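Local coordinates for secreted protein (Streptomyces lividans TK24, PDB 5LXZ) that probably acts as a secreted copper metalloradical oxidase of the galactose oxidase-like AA5 family, at residues 502-507 with 593-598; 509-514 with 529-534. The protein carries 1 engineered substitution. All blocks are in the same frame, centred on the assembly; numbering follows the deposited sequence. Where two conformers were deposited one is given.

Both contacts bind the long connection that follows strand 496-500 into the C-terminal, early-set part of the chain, and contact 2 is nested within the loop that contact 1 closes. Their chemistry follows their place. Contact 1 (502-507 with 593-598) has a buried heart where proline meets tyrosine beside the Kelch propeller, while R506 and D507 at its margin are exposed. Contact 2 (509-514 with 529-534), farther from the centre of the chain, is polar and partly open: a carboxylate grips a turn. The centres of contacts 1 and 2 lie about 12 Å apart. R509 of contact 2 joins them by a probable hydrogen bond from NE to P595 O of contact 1.

Contact 1 of 2, residues 502-507 with 593-598; sequences PYLYRD and GTPSKA
P595 lies over one face of the Y503 ring in a CH-pi contact that shows how an aromatic side chain can join two loops without a polar bond between them. P595 CG stands 3.6 Å from the centroid of the Y503 ring and only 12° off the ring normal, while P595 CD comes down near the root of the same ring, 3.5 Å from Y503 CG. The two side chains cross at about a right angle. In Y503, with CG between the backbone N and the carbonyl carbon, chi1 of 59° swings the ring toward 593-598, and the turn about CB-CG lays its face under the proline. L504 adds a looser apolar touch, its CD2 4.5 Å from P595 CD, and sets its CG at the edge of the tyrosine ring.

Contacts between carbon and carbonyl oxygen make up the second group. The CG2 methyl of T594, anti to the backbone N, packs 3.4 Å from Y503 O and also reaches D507 O. In the other direction, G593 O lies 3.6 Å from Y503 CB, oblique to the ring.

The polar end of Y503 is satisfied away from these two loops, where its OH hydrogen-bonds to G470 O. With an alanine in place of the tyrosine, P595 would probably lose its aromatic floor and G470 O its hydroxyl mate.

The tyrosine also packs on P414 and D415, in the turn between strands 409-412 and 418-421, whereas G470 belongs to the turn between 462-466 and 472-476. P595 also rests on T589 of strand 582-590. Y503 is thus wedged where the propeller meets the C-terminal beta domain.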
ATOM      1  N   PRO A 502      -5.180  24.269   6.951  1.00 10.57           N
ATOM      2  CA  PRO A 502      -5.414  25.557   7.634  1.00 11.26           C
ATOM      3  C   PRO A 502      -4.151  26.387   7.782  1.00 12.32           C
ATOM      4  O   PRO A 502      -4.196  27.628   7.738  1.00 13.70           O
ATOM      5  CB  PRO A 502      -5.893  25.109   9.001  1.00 11.03           C
ATOM      6  CG  PRO A 502      -6.549  23.784   8.780  1.00 11.35           C
ATOM      7  CD  PRO A 502      -5.756  23.140   7.690  1.00 10.83           C
ATOM      8  N   TYR A 503      -2.991  25.728   7.932  1.00 11.30           N
ATOM      9  CA  TYR A 503      -1.740  26.455   8.156  1.00 11.84           C
ATOM     10  C   TYR A 503      -1.286  27.351   7.016  1.00 12.09           C
ATOM     11  O   TYR A 503      -0.365  28.169   7.218  1.00 13.59           O
ATOM     12  CB  TYR A 503      -0.622  25.517   8.660  1.00 11.70           C
ATOM     13  CG  TYR A 503      -0.203  24.320   7.788  1.00 11.49           C
ATOM     14  CD1 TYR A 503      -0.035  24.442   6.429  1.00 11.55           C
ATOM     15  CD2 TYR A 503       0.083  23.107   8.367  1.00 12.16           C
ATOM     16  CE1 TYR A 503       0.359  23.378   5.640  1.00 11.73           C
ATOM     17  CE2 TYR A 503       0.497  22.022   7.588  1.00 11.82           C
ATOM     18  CZ  TYR A 503       0.630  22.172   6.235  1.00 11.22           C
ATOM     19  OH  TYR A 503       1.035  21.086   5.468  1.00 10.02           O
ATOM     20  N   LEU A 504      -1.904  27.240   5.839  1.00 12.06           N
ATOM     21  CA  LEU A 504      -1.613  28.154   4.763  1.00 13.28           C
ATOM     22  C   LEU A 504      -2.616  29.296   4.650  1.00 14.44           C
ATOM     23  O   LEU A 504      -2.482  30.109   3.735  1.00 16.50           O
ATOM     24  CB  LEU A 504      -1.496  27.426   3.458  1.00 13.69           C
ATOM     25  CG  LEU A 504      -0.336  26.415   3.417  1.00 13.93           C
ATOM     26  CD1 LEU A 504      -0.137  25.908   2.018  1.00 14.29           C
ATOM     27  CD2 LEU A 504       0.974  26.951   3.990  1.00 14.29           C
ATOM     28  N   TYR A 505      -3.551  29.359   5.583  1.00 15.17           N
ATOM     29  CA  TYR A 505      -4.593  30.437   5.660  1.00 18.63           C
ATOM     30  C   TYR A 505      -4.443  31.289   6.890  1.00 23.47           C
ATOM     31  O   TYR A 505      -5.445  31.722   7.492  1.00 28.13           O
ATOM     32  CB  TYR A 505      -5.976  29.800   5.619  1.00 16.49           C
ATOM     33  CG  TYR A 505      -6.311  29.260   4.273  1.00 16.88           C
ATOM     34  CD1 TYR A 505      -6.626  30.125   3.207  1.00 17.00           C
ATOM     35  CD2 TYR A 505      -6.301  27.878   4.003  1.00 16.35           C
ATOM     36  CE1 TYR A 505      -6.916  29.649   1.954  1.00 16.99           C
ATOM     37  CE2 TYR A 505      -6.627  27.397   2.748  1.00 17.14           C
ATOM     38  CZ  TYR A 505      -6.910  28.278   1.703  1.00 16.68           C
ATOM     39  OH  TYR A 505      -7.220  27.864   0.429  1.00 18.31           O
ATOM     40  N   ARG A 506      -3.186  31.541   7.230  0.50 25.94           N
ATOM     41  CA  ARG A 506      -2.774  32.144   8.491  0.50 28.99           C
ATOM     42  C   ARG A 506      -1.862  33.326   8.130  0.50 30.55           C
ATOM     43  O   ARG A 506      -2.036  33.933   7.066  0.50 33.01           O
ATOM     44  CB  ARG A 506      -2.093  31.066   9.361  0.50 28.89           C
ATOM     45  CG  ARG A 506      -2.958  30.643  10.532  0.50 29.27           C
ATOM     46  CD  ARG A 506      -3.102  29.138  10.594  0.50 29.21           C
ATOM     47  NE  ARG A 506      -4.379  28.706  11.153  0.50 28.53           N
ATOM     48  CZ  ARG A 506      -4.593  27.475  11.592  0.50 28.55           C
ATOM     49  NH1 ARG A 506      -3.605  26.585  11.519  0.50 28.62           N
ATOM     50  NH2 ARG A 506      -5.772  27.123  12.101  0.50 26.84           N
ATOM     51  N   ASP A 507      -0.928  33.677   9.010  1.00 32.38           N
ATOM     52  CA  ASP A 507       0.130  34.651   8.707  1.00 32.22           C
ATOM     53  C   ASP A 507       1.124  34.122   7.660  1.00 31.95           C
ATOM     54  O   ASP A 507       1.174  32.912   7.341  1.00 33.36           O
ATOM     55  CB  ASP A 507       0.865  35.069   9.991  1.00 35.60           C
ATOM     56  CG  ASP A 507       0.001  35.926  10.914  0.50 36.95           C
ATOM     57  OD1 ASP A 507      -0.895  35.375  11.587  0.50 37.99           O
ATOM     58  OD2 ASP A 507       0.221  37.156  10.980  0.50 39.76           O
ATOM     59  N   GLY A 593       2.697  27.611  13.980  1.00 17.28           N
ATOM     60  CA  GLY A 593       2.471  26.324  13.310  1.00 15.22           C
ATOM     61  C   GLY A 593       2.460  26.406  11.794  1.00 15.06           C
ATOM     62  O   GLY A 593       2.004  25.471  11.125  1.00 14.00           O
ATOM     63  N   THR A 594       2.989  27.489  11.244  1.00 12.47           N
ATOM     64  CA  THR A 594       3.002  27.692   9.794  1.00 12.97           C
ATOM     65  C   THR A 594       4.322  27.187   9.217  1.00 11.83           C
ATOM     66  O   THR A 594       5.397  27.603   9.641  1.00 11.07           O
ATOM     67  CB  THR A 594       2.837  29.168   9.430  1.00 14.48           C
ATOM     68  OG1 THR A 594       1.663  29.649  10.084  1.00 17.77           O
ATOM     69  CG2 THR A 594       2.686  29.345   7.963  1.00 14.15           C
ATOM     70  N   PRO A 595       4.268  26.248   8.255  1.00 11.37           N
ATOM     71  CA  PRO A 595       5.487  25.712   7.658  1.00 10.97           C
ATOM     72  C   PRO A 595       6.002  26.500   6.485  1.00 10.69           C
ATOM     73  O   PRO A 595       5.215  27.085   5.718  1.00 10.79           O
ATOM     74  CB  PRO A 595       5.035  24.331   7.190  1.00 10.84           C
ATOM     75  CG  PRO A 595       3.606  24.542   6.782  1.00 11.30           C
ATOM     76  CD  PRO A 595       3.059  25.581   7.734  1.00 11.92           C
ATOM     77  N   SER A 596       7.305  26.548   6.336  1.00  9.94           N
ATOM     78  CA  SER A 596       7.920  26.954   5.092  1.00 10.35           C
ATOM     79  C   SER A 596       7.551  26.018   3.968  1.00 10.31           C
ATOM     80  O   SER A 596       6.954  24.945   4.192  1.00 10.59           O
ATOM     81  CB  SER A 596       9.431  26.939   5.241  1.00 10.88           C
ATOM     82  OG  SER A 596       9.918  25.625   5.444  1.00 11.24           O
ATOM     83  N   LYS A 597       7.844  26.421   2.749  1.00 10.52           N
ATOM     84  CA  LYS A 597       7.988  25.462   1.676  1.00 10.78           C
ATOM     85  C   LYS A 597       9.223  24.652   1.953  1.00 10.11           C
ATOM     86  O   LYS A 597      10.178  25.153   2.549  1.00 11.25           O
ATOM     87  CB  LYS A 597       8.086  26.149   0.335  1.00 11.55           C
ATOM     88  CG  LYS A 597       6.831  26.962   0.002  1.00 12.70           C
ATOM     89  CD  LYS A 597       6.921  27.556  -1.379  1.00 14.78           C
ATOM     90  CE  LYS A 597       5.711  28.425  -1.620  1.00 17.72           C
ATOM     91  NZ  LYS A 597       5.784  29.031  -2.975  1.00 20.45           N
ATOM     92  N   ALA A 598       9.255  23.402   1.469  1.00  9.20           N
ATOM     93  CA  ALA A 598      10.383  22.559   1.750  1.00  9.72           C
ATOM     94  C   ALA A 598      11.599  22.822   0.908  1.00  9.94           C
ATOM     95  O   ALA A 598      11.470  23.154  -0.268  1.00 11.13           O
ATOM     96  CB  ALA A 598       9.966  21.084   1.602  1.00  9.69           C
TER

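Contact 2 of 2, residues 509-514 with 529-534; sequences RPDLSG and SRAAST. With PO4 (phosphate ion), chain G.
D511 turns its carboxylate onto the type I beta turn S529-A532 and accepts two successive backbone N-H groups, each on the syn lone pair of a different oxygen. R530 N is 2.7 Å from D511 OD2, and A531 N is 3.0 Å from D511 OD1. D511 keeps its CG between its backbone N and carbonyl carbon (chi1 62°), which helps bring both oxygens to the turn. A third bond comes from S529 OG, which donates to D511 O at 2.7 Å.

The guanidinium of R530 folds back over the carboxylate, with D511 OD2 3.7 Å above its plane near the centre. This long salt bridge is one of charge alone, since no N-H points at the oxygen. Beyond it, P510 CB meets A531 CB at 4.0 Å. Just before P510, R509 points away from the turn, and its NH1 gives a nearly straight bond (167°) to O3 of a phosphate ion, probably from the crystallisation liquor.

The contact ties the connection leading to strand 517-518 to the loop between strands 524-528 and 535-541 of the early-set domain. D511 thus takes part in all three hydrogen bonds between the loops, and the paired N-H groups with the arginine overhead would be expected to stabilise its negative charge.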
ATOM      1  N   ARG A 509       4.285  32.762   5.722  1.00 21.33           N
ATOM      2  CA  ARG A 509       5.013  31.591   6.133  1.00 20.49           C
ATOM      3  C   ARG A 509       6.501  31.932   6.271  1.00 18.50           C
ATOM      4  O   ARG A 509       6.994  32.907   5.663  1.00 19.95           O
ATOM      5  CB  ARG A 509       4.698  30.420   5.191  1.00 20.80           C
ATOM      6  CG  ARG A 509       5.159  30.569   3.773  1.00 21.12           C
ATOM      7  CD  ARG A 509       4.377  29.659   2.852  1.00 20.36           C
ATOM      8  NE  ARG A 509       4.528  28.254   3.216  1.00 19.60           N
ATOM      9  CZ  ARG A 509       4.102  27.232   2.493  1.00 16.69           C
ATOM     10  NH1 ARG A 509       3.470  27.396   1.331  1.00 15.47           N
ATOM     11  NH2 ARG A 509       4.314  26.039   2.935  1.00 15.89           N
ATOM     12  N   PRO A 510       7.228  31.181   7.110  1.00 16.83           N
ATOM     13  CA  PRO A 510       8.660  31.368   7.164  1.00 17.32           C
ATOM     14  C   PRO A 510       9.313  31.102   5.818  1.00 18.26           C
ATOM     15  O   PRO A 510       8.923  30.181   5.093  1.00 16.70           O
ATOM     16  CB  PRO A 510       9.145  30.351   8.208  1.00 17.57           C
ATOM     17  CG  PRO A 510       8.011  29.498   8.535  1.00 17.65           C
ATOM     18  CD  PRO A 510       6.764  30.121   8.019  1.00 16.47           C
ATOM     19  N   ASP A 511      10.279  31.938   5.480  1.00 17.45           N
ATOM     20  CA  ASP A 511      11.079  31.750   4.286  1.00 19.35           C
ATOM     21  C   ASP A 511      12.183  30.729   4.579  1.00 17.34           C
ATOM     22  O   ASP A 511      12.613  30.557   5.717  1.00 18.27           O
ATOM     23  CB  ASP A 511      11.687  33.086   3.842  1.00 20.06           C
ATOM     24  CG  ASP A 511      12.632  33.669   4.888  1.00 21.24           C
ATOM     25  OD1 ASP A 511      12.177  33.951   6.035  1.00 22.54           O
ATOM     26  OD2 ASP A 511      13.845  33.809   4.583  1.00 22.34           O
ATOM     27  N   LEU A 512      12.665  30.064   3.533  1.00 17.97           N
ATOM     28  CA  LEU A 512      13.735  29.097   3.682  1.00 16.90           C
ATOM     29  C   LEU A 512      14.455  28.932   2.354  1.00 18.48           C
ATOM     30  O   LEU A 512      13.826  28.659   1.328  1.00 19.97           O
ATOM     31  CB  LEU A 512      13.145  27.746   4.149  1.00 16.98           C
ATOM     32  CG  LEU A 512      14.151  26.642   4.451  1.00 16.98           C
ATOM     33  CD1 LEU A 512      15.046  26.979   5.625  1.00 17.67           C
ATOM     34  CD2 LEU A 512      13.372  25.361   4.698  1.00 17.25           C
ATOM     35  N   SER A 513      15.767  29.133   2.369  1.00 16.79           N
ATOM     36  CA  SER A 513      16.573  28.901   1.184  1.00 18.46           C
ATOM     37  C   SER A 513      17.882  28.272   1.581  1.00 18.77           C
ATOM     38  O   SER A 513      18.228  28.234   2.768  1.00 18.52           O
ATOM     39  CB  SER A 513      16.796  30.213   0.426  1.00 19.90           C
ATOM     40  OG  SER A 513      17.350  31.178   1.274  1.00 24.41           O
ATOM     41  N   GLY A 514      18.597  27.759   0.584  1.00 21.58           N
ATOM     42  CA  GLY A 514      19.870  27.058   0.829  1.00 21.98           C
ATOM     43  C   GLY A 514      19.913  25.618   0.365  1.00 22.79           C
ATOM     44  O   GLY A 514      20.998  25.024   0.364  1.00 26.08           O
ATOM     45  N   SER A 529      17.098  31.793   6.549  1.00 17.11           N
ATOM     46  CA  SER A 529      15.721  32.167   6.776  1.00 17.30           C
ATOM     47  C   SER A 529      15.709  33.522   7.467  1.00 18.07           C
ATOM     48  O   SER A 529      16.215  33.626   8.577  1.00 17.83           O
ATOM     49  CB  SER A 529      15.007  31.166   7.675  1.00 17.08           C
ATOM     50  OG  SER A 529      13.686  31.599   7.926  1.00 18.37           O
ATOM     51  N   ARG A 530      15.141  34.523   6.815  1.00 19.58           N
ATOM     52  CA  ARG A 530      14.892  35.810   7.497  1.00 23.16           C
ATOM     53  C   ARG A 530      14.048  35.614   8.765  1.00 23.05           C
ATOM     54  O   ARG A 530      14.233  36.319   9.767  1.00 24.87           O
ATOM     55  CB  ARG A 530      14.241  36.799   6.536  1.00 25.44           C
ATOM     56  CG  ARG A 530      15.180  37.240   5.426  1.00 29.46           C
ATOM     57  CD  ARG A 530      14.498  38.220   4.478  1.00 32.64           C
ATOM     58  NE  ARG A 530      13.390  37.597   3.741  1.00 34.99           N
ATOM     59  CZ  ARG A 530      13.502  36.880   2.618  1.00 35.95           C
ATOM     60  NH1 ARG A 530      14.683  36.657   2.042  1.00 37.59           N
ATOM     61  NH2 ARG A 530      12.408  36.367   2.061  1.00 37.88           N
ATOM     62  N   ALA A 531      13.170  34.609   8.747  1.00 19.44           N
ATOM     63  CA  ALA A 531      12.360  34.236   9.901  1.00 19.21           C
ATOM     64  C   ALA A 531      13.003  33.180  10.805  1.00 17.48           C
ATOM     65  O   ALA A 531      12.306  32.512  11.571  1.00 17.73           O
ATOM     66  CB  ALA A 531      11.018  33.724   9.396  1.00 19.91           C
ATOM     67  N   ALA A 532      14.323  33.027  10.756  1.00 17.30           N
ATOM     68  CA  ALA A 532      14.984  31.982  11.534  1.00 18.04           C
ATOM     69  C   ALA A 532      14.652  32.008  13.020  1.00 19.55           C
ATOM     70  O   ALA A 532      14.429  30.970  13.620  1.00 18.07           O
ATOM     71  CB  ALA A 532      16.493  31.992  11.327  1.00 19.10           C
ATOM     72  N   SER A 533      14.579  33.203  13.618  1.00 19.79           N
ATOM     73  CA  SER A 533      14.299  33.283  15.051  1.00 19.59           C
ATOM     74  C   SER A 533      12.863  32.904  15.459  1.00 19.32           C
ATOM     75  O   SER A 533      12.599  32.696  16.638  1.00 19.78           O
ATOM     76  CB  SER A 533      14.645  34.677  15.592  1.00 22.02           C
ATOM     77  OG  SER A 533      13.760  35.626  15.054  1.00 24.09           O
ATOM     78  N   THR A 534      11.963  32.757  14.483  1.00 17.32           N
ATOM     79  CA  THR A 534      10.618  32.307  14.725  1.00 17.12           C
ATOM     80  C   THR A 534      10.462  30.781  14.643  1.00 15.80           C
ATOM     81  O   THR A 534       9.404  30.268  14.958  1.00 15.29           O
ATOM     82  CB  THR A 534       9.622  32.933  13.728  1.00 17.70           C
ATOM     83  OG1 THR A 534       9.784  32.364  12.425  1.00 18.73           O
ATOM     84  CG2 THR A 534       9.825  34.479  13.676  1.00 19.46           C
TER
HETATM   85  P   PO4 G 706       1.967  29.552  -1.149  1.00 32.58           P
HETATM   86  O1  PO4 G 706       2.467  30.439  -2.269  1.00 35.62           O
HETATM   87  O2  PO4 G 706       2.314  28.109  -1.561  1.00 32.37           O
HETATM   88  O3  PO4 G 706       2.610  29.934   0.168  1.00 31.64           O
HETATM   89  O4  PO4 G 706       0.488  29.739  -0.935  1.00 33.36           O